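Local atomic coordinates of extracellular solute-binding protein (Bordetella parapertussis, PDB entry 3PU5), a protein that probably captures a small solute, perhaps a polyamine, outside the cytoplasmic membrane and hands it to an ABC-type importer. Residues F147-S152 / D317-R322; K165-G170 / L181-P186. All blocks are in the same frame, centred on the assembly; numbering follows the deposited sequence.

Interaction 1 (F147-S152 / D317-R322)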
loop_
_atom_site.group_PDB
_atom_site.type_symbol
_atom_site.label_atom_id
_atom_site.label_comp_id
_atom_site.label_asym_id
_atom_site.label_seq_id
_atom_site.Cartn_x
_atom_site.Cartn_y
_atom_site.Cartn_z
ATOM N N PHE A 147 -2.611 -16.770 6.605
ATOM C CA PHE A 147 -1.770 -15.639 7.000
ATOM C C PHE A 147 -0.715 -15.347 5.931
ATOM O O PHE A 147 -0.292 -16.251 5.223
ATOM C CB PHE A 147 -1.082 -15.925 8.344
ATOM C CG PHE A 147 -0.442 -14.713 8.969
ATOM C CD1 PHE A 147 0.868 -14.373 8.667
ATOM C CD2 PHE A 147 -1.164 -13.899 9.845
ATOM C CE1 PHE A 147 1.456 -13.240 9.224
ATOM C CE2 PHE A 147 -0.581 -12.763 10.412
ATOM C CZ PHE A 147 0.733 -12.438 10.104
ATOM N N ASN A 148 -0.299 -14.087 5.815
ATOM C CA ASN A 148 0.703 -13.682 4.821
ATOM C C ASN A 148 2.024 -14.445 4.973
ATOM O O ASN A 148 2.609 -14.464 6.062
ATOM C CB ASN A 148 1.034 -12.181 4.955
ATOM C CG ASN A 148 -0.195 -11.297 5.110
ATOM O OD1 ASN A 148 -0.332 -10.286 4.407
ATOM N ND2 ASN A 148 -1.067 -11.637 6.055
ATOM N N ASN A 149 2.515 -15.048 3.897
ATOM C CA ASN A 149 3.858 -15.623 3.939
ATOM C C ASN A 149 4.907 -14.524 3.967
ATOM O O ASN A 149 4.929 -13.680 3.071
ATOM C CB ASN A 149 4.118 -16.538 2.746
ATOM C CG ASN A 149 5.457 -17.252 2.855
ATOM O OD1 ASN A 149 6.233 -17.294 1.908
ATOM N ND2 ASN A 149 5.734 -17.796 4.025
ATOM N N LEU A 150 5.772 -14.527 4.982
ATOM C CA LEU A 150 6.782 -13.467 5.116
ATOM C C LEU A 150 7.648 -13.291 3.857
ATOM O O LEU A 150 7.874 -12.170 3.397
ATOM C CB LEU A 150 7.664 -13.673 6.357
ATOM C CG LEU A 150 8.622 -12.503 6.611
ATOM C CD1 LEU A 150 7.847 -11.196 6.609
ATOM C CD2 LEU A 150 9.419 -12.653 7.901
ATOM N N SER A 151 8.102 -14.398 3.282
ATOM C CA SER A 151 9.011 -14.357 2.135
ATOM C C SER A 151 8.376 -13.988 0.797
ATOM O O SER A 151 9.063 -13.989 -0.222
ATOM C CB SER A 151 9.697 -15.717 1.967
ATOM O OG SER A 151 10.339 -16.093 3.168
ATOM N N SER A 152 7.085 -13.679 0.774
ATOM C CA SER A 152 6.404 -13.554 -0.510
ATOM C C SER A 152 6.091 -12.125 -0.961
ATOM O O SER A 152 5.418 -11.922 -1.970
ATOM C CB SER A 152 5.139 -14.413 -0.520
ATOM O OG SER A 152 5.472 -15.789 -0.441
ATOM N N ASP A 317 14.987 -14.553 9.903
ATOM C CA ASP A 317 15.692 -15.522 10.739
ATOM C C ASP A 317 14.771 -16.091 11.822
ATOM O O ASP A 317 14.643 -17.308 11.962
ATOM C CB ASP A 317 16.916 -14.875 11.398
ATOM C CG ASP A 317 18.085 -14.714 10.434
ATOM O OD1 ASP A 317 18.057 -15.323 9.339
ATOM O OD2 ASP A 317 19.046 -13.984 10.779
ATOM N N LEU A 318 14.136 -15.205 12.585
ATOM C CA LEU A 318 13.195 -15.610 13.632
ATOM C C LEU A 318 12.048 -16.430 13.054
ATOM O O LEU A 318 11.626 -17.432 13.642
ATOM C CB LEU A 318 12.627 -14.389 14.350
ATOM C CG LEU A 318 13.446 -13.787 15.487
ATOM C CD1 LEU A 318 12.621 -12.734 16.191
ATOM C CD2 LEU A 318 13.879 -14.871 16.469
ATOM N N TRP A 319 11.542 -15.989 11.906
ATOM C CA TRP A 319 10.491 -16.710 11.198
ATOM C C TRP A 319 10.960 -18.134 10.898
ATOM O O TRP A 319 10.316 -19.101 11.293
ATOM C CB TRP A 319 10.111 -15.966 9.912
ATOM C CG TRP A 319 9.049 -16.613 9.049
ATOM C CD1 TRP A 319 9.209 -17.691 8.223
ATOM C CD2 TRP A 319 7.683 -16.190 8.890
ATOM N NE1 TRP A 319 8.030 -17.978 7.580
ATOM C CE2 TRP A 319 7.077 -17.072 7.969
ATOM C CE3 TRP A 319 6.913 -15.166 9.448
ATOM C CZ2 TRP A 319 5.735 -16.953 7.584
ATOM C CZ3 TRP A 319 5.582 -15.047 9.065
ATOM C CH2 TRP A 319 5.009 -15.934 8.142
ATOM N N ASN A 320 12.094 -18.264 10.218
ATOM C CA ASN A 320 12.592 -19.582 9.830
ATOM C C ASN A 320 12.839 -20.463 11.047
ATOM O O ASN A 320 12.895 -21.684 10.945
ATOM C CB ASN A 320 13.860 -19.454 8.982
ATOM C CG ASN A 320 13.594 -18.817 7.627
ATOM O OD1 ASN A 320 12.495 -18.928 7.080
ATOM N ND2 ASN A 320 14.602 -18.141 7.079
ATOM N N LYS A 321 12.949 -19.833 12.208
ATOM C CA LYS A 321 13.309 -20.543 13.424
ATOM C C LYS A 321 12.102 -21.050 14.217
ATOM O O LYS A 321 12.087 -22.198 14.685
ATOM C CB LYS A 321 14.154 -19.627 14.305
ATOM C CG LYS A 321 15.177 -20.358 15.135
ATOM C CD LYS A 321 16.502 -19.628 15.109
ATOM C CE LYS A 321 16.384 -18.253 15.733
ATOM N NZ LYS A 321 17.732 -17.671 16.019
ATOM N N ARG A 322 11.124 -20.167 14.312
ATOM C CA ARG A 322 9.932 -20.406 14.997
ATOM C C ARG A 322 8.643 -20.613 14.188
ATOM O O ARG A 322 7.720 -21.063 14.757
ATOM C CB ARG A 322 9.806 -19.382 16.079
ATOM C CG ARG A 322 11.031 -19.365 16.910
ATOM C CD ARG A 322 11.304 -18.067 17.477
ATOM N NE ARG A 322 10.191 -17.706 18.302
ATOM C CZ ARG A 322 10.231 -17.073 19.466
ATOM N NH1 ARG A 322 11.384 -16.682 19.984
ATOM N NH2 ARG A 322 9.093 -16.810 20.095
#
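W319 reaches from helix 305-322 across to the chain just past strand 145-148 and lies against L150. CB of L150 sits over one face of the indole, 3.5 Å from the centroid of the six-membered ring and 11° off its normal, a clear CH-pi contact. The two side chains run past each other in opposite directions, and CD2 of L150 follows the ring back toward the helix, 3.9 Å from CB of W319. With CG anti to the backbone N (chi1 179°), the tryptophan extends straight away from its helix and carries the benzo end of the indole to the strand. There CH2 of W319 comes within 3.5 Å of the backbone O of N148, obliquely to the ring. ND2 of N149 lies 3.7 Å from CZ2 of W319, its amide plane turned 66° from the indole. F147 touches more loosely, its CD1 near the plane of the indole at its edge, 4.5 Å from CH2 of W319.

Further out, F191 of strand 188-192 meets the indole edge-to-face, while L160 and L181 bring helices 156-167 and 174-184 up to it. L150 in turn packs on M312, L315 and L316, one or two turns earlier in the helix that carries W319. Backbone hydrogen bonds pair F147 with K190 and F192, and N149 with F192, holding the end of strand 145-148 and the residue after it beside strand 188-192. The two segments are thus joined by dispersion and CH-pi contact without a hydrogen bond between them, a largely apolar join that seats the C-terminal helix on a lobe of the periplasmic-binding-protein fold.

Interaction 2 (K165-G170 / L181-P186)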
loop_
_atom_site.group_PDB
_atom_site.type_symbol
_atom_site.label_atom_id
_atom_site.label_comp_id
_atom_site.label_asym_id
_atom_site.label_seq_id
_atom_site.Cartn_x
_atom_site.Cartn_y
_atom_site.Cartn_z
ATOM N N LYS A 165 3.475 -4.082 17.877
ATOM C CA LYS A 165 2.954 -2.891 18.549
ATOM C C LYS A 165 1.877 -3.234 19.587
ATOM O O LYS A 165 1.870 -2.687 20.687
ATOM C CB LYS A 165 2.392 -1.910 17.525
ATOM C CG LYS A 165 1.947 -0.572 18.109
ATOM C CD LYS A 165 1.497 0.360 16.986
ATOM C CE LYS A 165 0.557 1.462 17.474
ATOM N NZ LYS A 165 -0.053 2.207 16.323
ATOM N N ILE A 166 0.969 -4.138 19.233
ATOM C CA ILE A 166 -0.123 -4.507 20.135
ATOM C C ILE A 166 0.366 -5.328 21.330
ATOM O O ILE A 166 -0.027 -5.076 22.470
ATOM C CB ILE A 166 -1.225 -5.285 19.394
ATOM C CG1 ILE A 166 -1.895 -4.389 18.347
ATOM C CG2 ILE A 166 -2.252 -5.837 20.386
ATOM C CD1 ILE A 166 -2.654 -5.173 17.264
ATOM N N TYR A 167 1.233 -6.293 21.061
ATOM C CA TYR A 167 1.690 -7.236 22.079
ATOM C C TYR A 167 3.098 -6.973 22.618
ATOM O O TYR A 167 3.531 -7.627 23.569
ATOM C CB TYR A 167 1.623 -8.664 21.530
ATOM C CG TYR A 167 0.213 -9.180 21.339
ATOM C CD1 TYR A 167 -0.535 -9.636 22.425
ATOM C CD2 TYR A 167 -0.373 -9.210 20.078
ATOM C CE1 TYR A 167 -1.828 -10.108 22.257
ATOM C CE2 TYR A 167 -1.659 -9.675 19.900
ATOM C CZ TYR A 167 -2.381 -10.126 20.990
ATOM O OH TYR A 167 -3.656 -10.594 20.809
ATOM N N GLY A 168 3.815 -6.034 22.007
ATOM C CA GLY A 168 5.184 -5.754 22.396
ATOM C C GLY A 168 5.447 -4.268 22.559
ATOM O O GLY A 168 4.548 -3.500 22.886
ATOM N N SER A 169 6.686 -3.864 22.311
ATOM C CA SER A 169 7.117 -2.491 22.544
ATOM C C SER A 169 6.976 -1.587 21.322
ATOM O O SER A 169 7.315 -0.407 21.387
ATOM C CB SER A 169 8.570 -2.472 23.014
ATOM O OG SER A 169 9.423 -3.024 22.027
ATOM N N GLY A 170 6.493 -2.137 20.209
ATOM C CA GLY A 170 6.268 -1.340 19.015
ATOM C C GLY A 170 6.532 -2.084 17.723
ATOM O O GLY A 170 6.785 -3.284 17.738
ATOM N N LEU A 181 2.532 -14.753 16.317
ATOM C CA LEU A 181 2.207 -15.651 15.214
ATOM C C LEU A 181 2.452 -17.104 15.603
ATOM O O LEU A 181 1.726 -18.016 15.182
ATOM C CB LEU A 181 3.023 -15.282 13.974
ATOM C CG LEU A 181 2.760 -16.121 12.724
ATOM C CD1 LEU A 181 1.308 -15.960 12.259
ATOM C CD2 LEU A 181 3.731 -15.711 11.631
ATOM N N GLU A 182 3.472 -17.316 16.425
ATOM C CA GLU A 182 3.797 -18.661 16.879
ATOM C C GLU A 182 2.635 -19.248 17.680
ATOM O O GLU A 182 2.381 -20.444 17.617
ATOM C CB GLU A 182 5.079 -18.652 17.713
ATOM C CG GLU A 182 5.567 -20.034 18.079
ATOM C CD GLU A 182 6.968 -20.022 18.662
ATOM O OE1 GLU A 182 7.385 -18.974 19.199
ATOM O OE2 GLU A 182 7.652 -21.063 18.579
ATOM N N ARG A 183 1.936 -18.397 18.424
ATOM C CA ARG A 183 0.727 -18.799 19.155
ATOM C C ARG A 183 -0.391 -19.222 18.198
ATOM O O ARG A 183 -1.201 -20.102 18.504
ATOM C CB ARG A 183 0.233 -17.642 20.039
ATOM C CG ARG A 183 1.163 -17.279 21.215
ATOM C CD ARG A 183 0.711 -15.990 21.897
ATOM N NE ARG A 183 -0.606 -16.162 22.496
ATOM C CZ ARG A 183 -1.553 -15.233 22.515
ATOM N NH1 ARG A 183 -1.347 -14.040 21.957
ATOM N NH2 ARG A 183 -2.716 -15.505 23.086
HETATM N N MSE A 184 -0.434 -18.592 17.030
HETATM C CA MSE A 184 -1.505 -18.844 16.069
HETATM C C MSE A 184 -1.179 -20.006 15.144
HETATM O O MSE A 184 -2.078 -20.603 14.540
HETATM C CB MSE A 184 -1.765 -17.598 15.223
HETATM C CG MSE A 184 -2.113 -16.355 16.025
HETATM SE SE MSE A 184 -2.048 -14.772 14.855
HETATM C CE MSE A 184 -3.367 -15.315 13.540
ATOM N N LYS A 185 0.110 -20.324 15.042
ATOM C CA LYS A 185 0.609 -21.273 14.041
ATOM C C LYS A 185 -0.176 -22.597 13.897
ATOM O O LYS A 185 -0.386 -23.068 12.779
ATOM C CB LYS A 185 2.107 -21.554 14.251
ATOM C CG LYS A 185 2.728 -22.375 13.126
ATOM C CD LYS A 185 4.238 -22.534 13.272
ATOM C CE LYS A 185 4.605 -23.349 14.503
ATOM N NZ LYS A 185 6.084 -23.545 14.599
ATOM N N PRO A 186 -0.601 -23.205 15.020
ATOM C CA PRO A 186 -1.327 -24.480 14.935
ATOM C C PRO A 186 -2.631 -24.396 14.148
ATOM O O PRO A 186 -3.106 -25.420 13.645
ATOM C CB PRO A 186 -1.650 -24.802 16.401
ATOM C CG PRO A 186 -0.611 -24.077 17.186
ATOM C CD PRO A 186 -0.320 -22.820 16.410
#
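Y167 and R183 meet at about a right angle, each reaching out from near the end of its own helix. The guanidinium plane is turned 71° from the phenol ring, so the two flat groups are far from stacked. The touch is light: NH1 of R183 stands 4.0 Å from CE1 of Y167, approaching the ring obliquely, and CZ of Y167 is scarcely farther at 4.2 Å from the same nitrogen. The bend in the arginine chain at chi3 (64°) turns the guanidinium off the line of its aliphatic stem and brings NH1 to the tyrosine. On one face of the phenol lies CG2 of the preceding residue, I166, 3.8 Å above the ring plane.

What holds both polar ends is a shared third residue, E134 of helix 129-138. OE1 of E134 forms a salt bridge with NH2 of R183, while OE2 is hydrogen-bonded to OH of Y167, so the two oxygens of one carboxylate bridge the arginine and the tyrosine. Y167 also rests on V133, and M184, a selenomethionine, packs on F132 and F163. Through E134 the pair, partly exposed at the surface, joins the last turns of helices 156-167 and 174-184 to helix 129-138.

From the N terminus, the chain reaches the first segment of interaction 1 at the end of strand 145-148, then enters helix 156-167. Interaction 2 closes a short loop between two successive helices, 156-167 and 174-184, with ten residues between its segments, before the chain turns into strand 188-192. Much later, helix 305-322 returns to close interaction 1 across 164 residues, so interaction 2 is nested inside that long loop. Their centres are 13 Å apart, and helix 174-184 joins them: L181 packs against both W319 and F147, and E182 forms a salt bridge with R322. Together they tie the C-terminal helix, the 145-148/188-192 strand pair and helices 156-167 and 174-184 into one unit.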